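Local coordinates for orotidine 5'-phosphate decarboxylase (Methanocaldococcus jannaschii, PDB 4LUI), which probably catalyses the decarboxylation of orotidine 5'-monophosphate to UMP, the last step of de novo UMP biosynthesis, and works as a homodimer, at residues N73-A78 with N205-V210; V109-V114 with S151-K156; V131-H136 with P169-E174. One frame throughout, in Å; residues are numbered along the deposited sequence. Where two conformers were deposited one is given.

Interaction 1 (N73-A78 with N205-V210)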
loop_
_atom_site.group_PDB
_atom_site.type_symbol
_atom_site.label_atom_id
_atom_site.label_comp_id
_atom_site.label_asym_id
_atom_site.label_seq_id
_atom_site.Cartn_x
_atom_site.Cartn_y
_atom_site.Cartn_z
ATOM N N ASN B 73 -17.546 18.329 3.279
ATOM C CA ASN B 73 -18.233 18.275 1.989
ATOM C C ASN B 73 -17.304 18.456 0.788
ATOM O O ASN B 73 -17.729 18.891 -0.281
ATOM C CB ASN B 73 -19.380 19.288 1.936
ATOM C CG ASN B 73 -20.494 18.847 1.021
ATOM O OD1 ASN B 73 -20.628 17.660 0.724
ATOM N ND2 ASN B 73 -21.303 19.799 0.566
ATOM N N LYS B 74 -16.031 18.126 0.976
ATOM C CA LYS B 74 -15.060 18.192 -0.108
ATOM C C LYS B 74 -14.561 16.779 -0.423
ATOM O O LYS B 74 -14.755 15.842 0.353
ATOM C CB LYS B 74 -13.883 19.107 0.256
ATOM C CG LYS B 74 -14.264 20.562 0.581
ATOM C CD LYS B 74 -14.609 21.348 -0.674
ATOM C CE LYS B 74 -15.113 22.761 -0.343
ATOM N NZ LYS B 74 -14.015 23.719 -0.017
ATOM N N GLU B 75 -13.913 16.655 -1.570
ATOM C CA GLU B 75 -13.428 15.386 -2.087
ATOM C C GLU B 75 -12.385 14.761 -1.164
ATOM O O GLU B 75 -11.419 15.416 -0.799
ATOM C CB GLU B 75 -12.807 15.653 -3.453
ATOM C CG GLU B 75 -12.224 14.460 -4.147
ATOM C CD GLU B 75 -11.766 14.810 -5.544
ATOM O OE1 GLU B 75 -11.166 15.902 -5.727
ATOM O OE2 GLU B 75 -12.032 14.007 -6.461
ATOM N N VAL B 76 -12.559 13.493 -0.803
ATOM C CA VAL B 76 -11.569 12.802 0.029
ATOM C C VAL B 76 -10.910 11.677 -0.761
ATOM O O VAL B 76 -11.591 10.785 -1.276
ATOM C CB VAL B 76 -12.191 12.244 1.320
ATOM C CG1 VAL B 76 -11.170 11.408 2.106
ATOM C CG2 VAL B 76 -12.723 13.390 2.170
ATOM N N ILE B 77 -9.586 11.731 -0.854
ATOM C CA ILE B 77 -8.809 10.773 -1.644
ATOM C C ILE B 77 -7.972 9.902 -0.723
ATOM O O ILE B 77 -7.275 10.415 0.147
ATOM C CB ILE B 77 -7.840 11.495 -2.602
ATOM C CG1 ILE B 77 -8.606 12.414 -3.561
ATOM C CG2 ILE B 77 -6.975 10.493 -3.375
ATOM C CD1 ILE B 77 -9.755 11.741 -4.280
ATOM N N ALA B 78 -8.053 8.587 -0.900
ATOM C CA ALA B 78 -7.286 7.665 -0.066
ATOM C C ALA B 78 -5.974 7.294 -0.734
ATOM O O ALA B 78 -5.963 6.600 -1.757
ATOM C CB ALA B 78 -8.096 6.422 0.235
ATOM N N ASN B 205 -8.227 21.445 -13.676
ATOM C CA ASN B 205 -8.457 20.029 -13.423
ATOM C C ASN B 205 -7.286 19.312 -12.769
ATOM O O ASN B 205 -7.407 18.149 -12.376
ATOM C CB ASN B 205 -8.888 19.327 -14.699
ATOM C CG ASN B 205 -10.250 19.789 -15.157
ATOM O OD1 ASN B 205 -11.220 19.731 -14.395
ATOM N ND2 ASN B 205 -10.327 20.297 -16.375
ATOM N N ASP B 206 -6.162 20.008 -12.627
ATOM C CA ASP B 206 -5.036 19.468 -11.860
ATOM C C ASP B 206 -5.171 19.820 -10.376
ATOM O O ASP B 206 -5.993 20.662 -10.002
ATOM C CB ASP B 206 -3.714 20.015 -12.404
ATOM C CG ASP B 206 -3.480 19.636 -13.859
ATOM O OD1 ASP B 206 -3.779 18.484 -14.232
ATOM O OD2 ASP B 206 -3.000 20.491 -14.626
ATOM N N TYR B 207 -4.367 19.165 -9.541
ATOM C CA TYR B 207 -4.317 19.476 -8.114
ATOM C C TYR B 207 -2.878 19.730 -7.700
ATOM O O TYR B 207 -1.960 19.039 -8.161
ATOM C CB TYR B 207 -4.800 18.297 -7.267
ATOM C CG TYR B 207 -6.205 17.790 -7.493
ATOM C CD1 TYR B 207 -6.525 17.042 -8.630
ATOM C CD2 TYR B 207 -7.194 17.996 -6.537
ATOM C CE1 TYR B 207 -7.805 16.548 -8.824
ATOM C CE2 TYR B 207 -8.481 17.501 -6.720
ATOM C CZ TYR B 207 -8.772 16.771 -7.865
ATOM O OH TYR B 207 -10.043 16.280 -8.063
ATOM N N VAL B 208 -2.676 20.703 -6.821
ATOM C CA VAL B 208 -1.395 20.823 -6.139
ATOM C C VAL B 208 -1.573 20.398 -4.689
ATOM O O VAL B 208 -2.586 20.710 -4.053
ATOM C CB VAL B 208 -0.783 22.246 -6.210
ATOM C CG1 VAL B 208 -0.284 22.548 -7.621
ATOM C CG2 VAL B 208 -1.789 23.300 -5.740
ATOM N N ILE B 209 -0.586 19.672 -4.186
ATOM C CA ILE B 209 -0.626 19.150 -2.822
ATOM C C ILE B 209 0.176 20.042 -1.892
ATOM O O ILE B 209 1.304 20.426 -2.199
ATOM C CB ILE B 209 -0.002 17.758 -2.737
ATOM C CG1 ILE B 209 -0.683 16.780 -3.698
ATOM C CG2 ILE B 209 -0.077 17.220 -1.309
ATOM C CD1 ILE B 209 0.090 15.468 -3.810
ATOM N N VAL B 210 -0.402 20.347 -0.739
ATOM C CA VAL B 210 0.326 20.978 0.361
ATOM C C VAL B 210 0.054 20.135 1.594
ATOM O O VAL B 210 -1.075 19.681 1.802
ATOM C CB VAL B 210 -0.128 22.432 0.585
ATOM C CG1 VAL B 210 0.578 23.053 1.784
ATOM C CG2 VAL B 210 0.123 23.265 -0.677
#

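Interaction 2 (V109-V114 with S151-K156)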
loop_
_atom_site.group_PDB
_atom_site.type_symbol
_atom_site.label_atom_id
_atom_site.label_comp_id
_atom_site.label_asym_id
_atom_site.label_seq_id
_atom_site.Cartn_x
_atom_site.Cartn_y
_atom_site.Cartn_z
ATOM N N VAL B 109 2.185 -2.821 -10.652
ATOM C CA VAL B 109 1.708 -4.189 -10.490
ATOM C C VAL B 109 0.897 -4.680 -11.696
ATOM O O VAL B 109 0.497 -5.839 -11.755
ATOM C CB VAL B 109 0.963 -4.408 -9.136
ATOM C CG1 VAL B 109 1.898 -4.126 -7.970
ATOM C CG2 VAL B 109 -0.241 -3.501 -9.028
ATOM N N GLY B 110 0.679 -3.803 -12.676
ATOM C CA GLY B 110 0.135 -4.248 -13.950
ATOM C C GLY B 110 -1.283 -3.791 -14.215
ATOM O O GLY B 110 -1.980 -3.313 -13.322
ATOM N N GLU B 111 -1.715 -3.971 -15.455
ATOM C CA GLU B 111 -3.024 -3.500 -15.889
ATOM C C GLU B 111 -4.194 -4.117 -15.151
ATOM O O GLU B 111 -5.146 -3.423 -14.817
ATOM C CB GLU B 111 -3.220 -3.809 -17.373
ATOM C CG GLU B 111 -2.667 -2.776 -18.303
ATOM C CD GLU B 111 -3.094 -3.025 -19.734
ATOM O OE1 GLU B 111 -4.173 -3.612 -19.943
ATOM O OE2 GLU B 111 -2.348 -2.628 -20.641
ATOM N N ASP B 112 -4.157 -5.430 -14.962
ATOM C CA ASP B 112 -5.302 -6.118 -14.376
ATOM C C ASP B 112 -5.560 -5.644 -12.952
ATOM O O ASP B 112 -6.707 -5.489 -12.542
ATOM C CB ASP B 112 -5.187 -7.654 -14.471
ATOM C CG ASP B 112 -3.926 -8.211 -13.832
ATOM O OD1 ASP B 112 -3.044 -7.432 -13.410
ATOM O OD2 ASP B 112 -3.823 -9.455 -13.769
ATOM N N SER B 113 -4.489 -5.390 -12.207
ATOM C CA SER B 113 -4.639 -4.913 -10.835
ATOM C C SER B 113 -5.276 -3.527 -10.801
ATOM O O SER B 113 -6.108 -3.236 -9.944
ATOM C CB SER B 113 -3.293 -4.902 -10.128
ATOM O OG SER B 113 -2.843 -6.225 -9.950
ATOM N N VAL B 114 -4.887 -2.673 -11.740
ATOM C CA VAL B 114 -5.475 -1.342 -11.818
ATOM C C VAL B 114 -6.954 -1.420 -12.230
ATOM O O VAL B 114 -7.820 -0.791 -11.606
ATOM C CB VAL B 114 -4.690 -0.440 -12.783
ATOM C CG1 VAL B 114 -5.404 0.888 -12.961
ATOM C CG2 VAL B 114 -3.260 -0.233 -12.275
ATOM N N SER B 151 2.745 6.352 -17.438
ATOM C CA SER B 151 1.836 7.403 -17.883
ATOM C C SER B 151 1.087 6.974 -19.150
ATOM O O SER B 151 -0.077 7.331 -19.338
ATOM C CB SER B 151 2.573 8.729 -18.093
ATOM O OG SER B 151 3.656 8.579 -18.990
ATOM N N GLU B 152 1.744 6.196 -20.009
ATOM C CA GLU B 152 1.064 5.643 -21.176
ATOM C C GLU B 152 -0.026 4.666 -20.736
ATOM O O GLU B 152 -1.100 4.625 -21.345
ATOM C CB GLU B 152 2.046 4.946 -22.132
ATOM C CG GLU B 152 3.038 5.885 -22.794
ATOM C CD GLU B 152 4.276 5.175 -23.319
ATOM O OE1 GLU B 152 4.236 3.936 -23.485
ATOM O OE2 GLU B 152 5.291 5.869 -23.556
ATOM N N MET B 153 0.231 3.890 -19.689
ATOM C CA MET B 153 -0.784 2.950 -19.235
ATOM C C MET B 153 -1.952 3.678 -18.569
ATOM O O MET B 153 -3.106 3.270 -18.712
ATOM C CB MET B 153 -0.196 1.895 -18.302
ATOM C CG MET B 153 -1.161 0.773 -18.010
ATOM S SD MET B 153 -0.441 -0.484 -16.952
ATOM C CE MET B 153 0.337 0.533 -15.707
ATOM N N ALA B 154 -1.652 4.759 -17.857
ATOM C CA ALA B 154 -2.700 5.583 -17.258
ATOM C C ALA B 154 -3.634 6.125 -18.350
ATOM O O ALA B 154 -4.860 6.110 -18.204
ATOM C CB ALA B 154 -2.087 6.729 -16.476
ATOM N N LYS B 155 -3.047 6.569 -19.458
ATOM C CA LYS B 155 -3.840 7.063 -20.584
ATOM C C LYS B 155 -4.683 5.954 -21.218
ATOM O O LYS B 155 -5.866 6.155 -21.510
ATOM C CB LYS B 155 -2.938 7.712 -21.638
ATOM C CG LYS B 155 -3.678 8.144 -22.904
ATOM C CD LYS B 155 -2.818 9.049 -23.780
ATOM C CE LYS B 155 -1.549 8.358 -24.230
ATOM N NZ LYS B 155 -0.589 9.297 -24.899
ATOM N N LYS B 156 -4.068 4.789 -21.426
ATOM C CA LYS B 156 -4.752 3.645 -22.035
ATOM C C LYS B 156 -5.958 3.203 -21.210
ATOM O O LYS B 156 -7.051 2.985 -21.753
ATOM C CB LYS B 156 -3.779 2.472 -22.190
ATOM C CG LYS B 156 -4.416 1.204 -22.726
ATOM C CD LYS B 156 -3.435 0.040 -22.698
ATOM C CE LYS B 156 -4.104 -1.238 -23.190
ATOM N NZ LYS B 156 -3.189 -2.414 -23.160
#

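Interaction 3 (V131-H136 with P169-E174)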
loop_
_atom_site.group_PDB
_atom_site.type_symbol
_atom_site.label_atom_id
_atom_site.label_comp_id
_atom_site.label_asym_id
_atom_site.label_seq_id
_atom_site.Cartn_x
_atom_site.Cartn_y
_atom_site.Cartn_z
ATOM N N VAL B 131 -0.302 6.223 -9.485
ATOM C CA VAL B 131 1.050 6.732 -9.310
ATOM C C VAL B 131 1.874 6.344 -10.525
ATOM O O VAL B 131 2.058 5.156 -10.793
ATOM C CB VAL B 131 1.740 6.090 -8.103
ATOM C CG1 VAL B 131 3.163 6.634 -7.973
ATOM C CG2 VAL B 131 0.968 6.367 -6.841
ATOM N N THR B 132 2.385 7.330 -11.255
ATOM C CA THR B 132 3.234 7.025 -12.406
ATOM C C THR B 132 4.704 7.332 -12.151
ATOM O O THR B 132 5.574 6.881 -12.897
ATOM C CB THR B 132 2.816 7.790 -13.682
ATOM O OG1 THR B 132 3.004 9.198 -13.484
ATOM C CG2 THR B 132 1.350 7.491 -14.066
ATOM N N GLU B 133 4.987 8.107 -11.110
ATOM C CA GLU B 133 6.341 8.618 -10.905
ATOM C C GLU B 133 6.473 9.113 -9.463
ATOM O O GLU B 133 5.546 9.708 -8.932
ATOM C CB GLU B 133 6.596 9.745 -11.918
ATOM C CG GLU B 133 8.044 10.182 -12.081
ATOM C CD GLU B 133 8.299 10.868 -13.423
ATOM O OE1 GLU B 133 7.547 10.601 -14.390
ATOM O OE2 GLU B 133 9.264 11.659 -13.513
ATOM N N MET B 134 7.615 8.837 -8.840
ATOM C CA MET B 134 7.844 9.172 -7.440
ATOM C C MET B 134 9.183 9.885 -7.301
ATOM O O MET B 134 10.039 9.794 -8.190
ATOM C CB MET B 134 7.795 7.910 -6.576
ATOM C CG MET B 134 6.402 7.271 -6.545
ATOM S SD MET B 134 6.366 5.832 -5.464
ATOM C CE MET B 134 6.368 6.630 -3.855
ATOM N N SER B 135 9.371 10.596 -6.197
ATOM C CA SER B 135 10.521 11.495 -6.097
ATOM C C SER B 135 11.526 11.134 -5.013
ATOM O O SER B 135 12.518 11.837 -4.832
ATOM C CB SER B 135 10.051 12.938 -5.903
ATOM O OG SER B 135 9.349 13.062 -4.688
ATOM N N HIS B 136 11.286 10.050 -4.287
ATOM C CA HIS B 136 12.285 9.605 -3.312
ATOM C C HIS B 136 13.485 8.977 -4.041
ATOM O O HIS B 136 13.351 8.502 -5.172
ATOM C CB HIS B 136 11.676 8.628 -2.300
ATOM C CG HIS B 136 11.188 7.359 -2.918
ATOM N ND1 HIS B 136 10.132 7.328 -3.801
ATOM C CD2 HIS B 136 11.622 6.082 -2.800
ATOM C CE1 HIS B 136 9.930 6.082 -4.196
ATOM N NE2 HIS B 136 10.828 5.308 -3.612
ATOM N N PRO B 169 10.055 21.093 -13.457
ATOM C CA PRO B 169 8.924 21.594 -14.253
ATOM C C PRO B 169 8.937 21.034 -15.666
ATOM O O PRO B 169 7.889 20.670 -16.206
ATOM C CB PRO B 169 9.168 23.099 -14.297
ATOM C CG PRO B 169 9.920 23.382 -13.006
ATOM C CD PRO B 169 10.827 22.187 -12.843
ATOM N N GLU B 170 10.122 20.967 -16.259
ATOM C CA GLU B 170 10.240 20.456 -17.619
ATOM C C GLU B 170 9.771 19.005 -17.685
ATOM O O GLU B 170 9.176 18.580 -18.672
ATOM C CB GLU B 170 11.677 20.585 -18.123
ATOM C CG GLU B 170 12.200 22.027 -18.186
ATOM C CD GLU B 170 12.829 22.514 -16.880
ATOM O OE1 GLU B 170 12.705 21.827 -15.845
ATOM O OE2 GLU B 170 13.462 23.593 -16.901
ATOM N N ARG B 171 10.043 18.246 -16.629
ATOM C CA ARG B 171 9.620 16.850 -16.563
ATOM C C ARG B 171 8.115 16.733 -16.344
ATOM O O ARG B 171 7.457 15.860 -16.917
ATOM C CB ARG B 171 10.389 16.114 -15.463
ATOM C CG ARG B 171 9.946 14.683 -15.223
ATOM C CD ARG B 171 10.194 13.790 -16.443
ATOM N NE ARG B 171 9.553 12.491 -16.245
ATOM C CZ ARG B 171 9.291 11.619 -17.212
ATOM N NH1 ARG B 171 9.624 11.880 -18.473
ATOM N NH2 ARG B 171 8.683 10.480 -16.912
ATOM N N LEU B 172 7.566 17.616 -15.510
ATOM C CA LEU B 172 6.121 17.649 -15.285
ATOM C C LEU B 172 5.376 17.913 -16.598
ATOM O O LEU B 172 4.369 17.266 -16.902
ATOM C CB LEU B 172 5.779 18.717 -14.234
ATOM C CG LEU B 172 4.314 18.819 -13.793
ATOM C CD1 LEU B 172 3.817 17.492 -13.243
ATOM C CD2 LEU B 172 4.166 19.909 -12.736
ATOM N N LYS B 173 5.892 18.839 -17.393
ATOM C CA LYS B 173 5.304 19.122 -18.698
ATOM C C LYS B 173 5.306 17.877 -19.592
ATOM O O LYS B 173 4.327 17.592 -20.278
ATOM C CB LYS B 173 6.036 20.282 -19.372
ATOM C CG LYS B 173 5.434 20.707 -20.698
ATOM C CD LYS B 173 6.104 21.963 -21.222
ATOM C CE LYS B 173 5.459 22.450 -22.517
ATOM N NZ LYS B 173 5.769 21.562 -23.673
ATOM N N GLU B 174 6.400 17.123 -19.568
ATOM C CA GLU B 174 6.489 15.906 -20.369
ATOM C C GLU B 174 5.457 14.871 -19.919
ATOM O O GLU B 174 4.819 14.212 -20.743
ATOM C CB GLU B 174 7.899 15.316 -20.291
ATOM C CG GLU B 174 8.943 16.171 -20.967
ATOM C CD GLU B 174 10.357 15.665 -20.737
ATOM O OE1 GLU B 174 10.607 15.050 -19.684
ATOM O OE2 GLU B 174 11.215 15.882 -21.616
#

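Interaction 1 (N73-A78 with N205-V210)
Glu75 and Tyr207 stand at the starts of two barrel strands, 75-82 and 207-210, and their CA atoms, the nearest pair between the segments, are 11.7 Å apart. The strands are not neighbours in the sheet, so long side chains must bridge the gap across the barrel interior. Both side chains set out toward the other segment. Glu75 reaches out fully, with CG anti to the backbone N (chi1 179°) and an extended chain beyond it. Tyr207 OH donates a short hydrogen bond of 2.6 Å to Glu75 OE1. The bond uses the syn lone pair of that oxygen. OE1 sits at the ring edge, near the ring plane, and is also 3.3 Å from Tyr207 CE2. Glu75 OE2 forms a salt bridge with Lys127. Lys127 and the tyrosine hydroxyl would both favour the ionised carboxylate. The pair thus places a polar link inside the TIM barrel, at the end where the strands begin. Going round the barrel the short way, strands 49-53 and 23-27 separate the two. Tyr207 packs on Met25 of strand 23-27 and on Ile184 of strand 183-186, while Glu75 pairs through its backbone with Ile50 of strand 49-53.

Interaction 2 (V109-V114 with S151-K156)
Glu111 OE2 accepts a hydrogen bond from Lys156 NZ at 2.7 Å, as part of a salt bridge. The ammonium comes in on the syn lone pair, the side of the other oxygen. Glu111 OE1 is farther from the same nitrogen, at 3.6 Å, so one oxygen carries the bond. Lys156 gets there as a straight rod: CG lies anti to the backbone N (chi1 176°) and every later torsion is extended. The Glu111 chain is extended beyond CG and meets the lysine chain at about a right angle. Lys156 is exposed and Glu111 partly so, which leaves this bridge at the surface.

Behind it, the buried Met153 supplies the nonpolar half of the contact. Its side chain is seen in two positions. In the conformer described, SD lies 3.5 Å from Glu111 CG, and Met153 CG is 3.9 Å from the same carbon. The closest CA atoms, those of Glu111 and Met153, are 7.6 Å apart. The two segments belong to successive outer helices of the TIM barrel, 111-124 and 147-157, with strand 127-131 between them in the chain. Met130 of that strand packs against Met153 and Val114, so the side chains of both helices pack on the outside of the strand.

Gly110 takes the N-cap position of helix 111-124 with a positive phi of 110°, a backbone shape that glycine adopts easily. The second subunit covers this helix start: His136 of that chain hydrogen-bonds to Val109 O, and Gln141 of the second subunit packs on Met153 and makes a weak hydrogen bond with Glu111 N.

Interaction 3 (V131-H136 with P169-E174)
Glu133, in the loop after strand 127-131, faces the first turn of helix 169-179, with 10.0 Å between the CA atoms of Glu133 and Leu172. The side chains of Glu133 and Arg171 span the gap. Arg171 grips the carboxylate side-on with two nitrogens, one for each oxygen. Its NH2 donates to Glu133 OE1 at 2.8 Å, with an angle of 154° at the hydrogen. Its NE donates to Glu133 OE2 at 2.9 Å, and this bond is straighter, at 165°. Both oxygens lie near the guanidinium plane, at its edge. The fit is not flat, because the carboxylate is turned 35° from the guanidinium. NE meets the syn lone pair of OE2, whereas NH2 meets OE1 on the syn side but out of the carboxylate plane. A bend in the arginine at chi2 lets the NE side of the group face the glutamate.

Further partners hold both groups. Arg171 NH1 forms a longer salt bridge with Glu174 OE1 (3.5 Å), which makes a salt-bridge network, and NH2 also pairs with Asp148 of helix 147-157. Gln144 donates a hydrogen bond to Glu133 OE2. The loop also carries Ser135, predicted to bind substrate. Glu133 is buried, and its charge is met by Arg171. With three acidic partners around one guanidinium, the arginine is very probably positive, and the paired bonds restrict rotation of the carboxylate.

Overall arrangement
From the N terminus, the chain first passes residues 73-78, on the third barrel strand, whose partner comes only at 205-210, on the last. Interaction 1 thus closes a long loop across the barrel interior, and both other contacts fall within it. Interaction 2 opens at 109-114 and closes at 151-156, joining two outer helices. Interaction 3 starts at 131-136, before interaction 2 has closed, and ends at 169-174, so these two cross. It ties the loop after strand 127-131 to helix 169-179. They also touch: Thr132 CG2 packs 3.8 Å from Ser151 N. Both reach the second subunit. Interaction 1 stays apart, with nearest atoms about 7 Å from interaction 3 and about 12 Å from interaction 2.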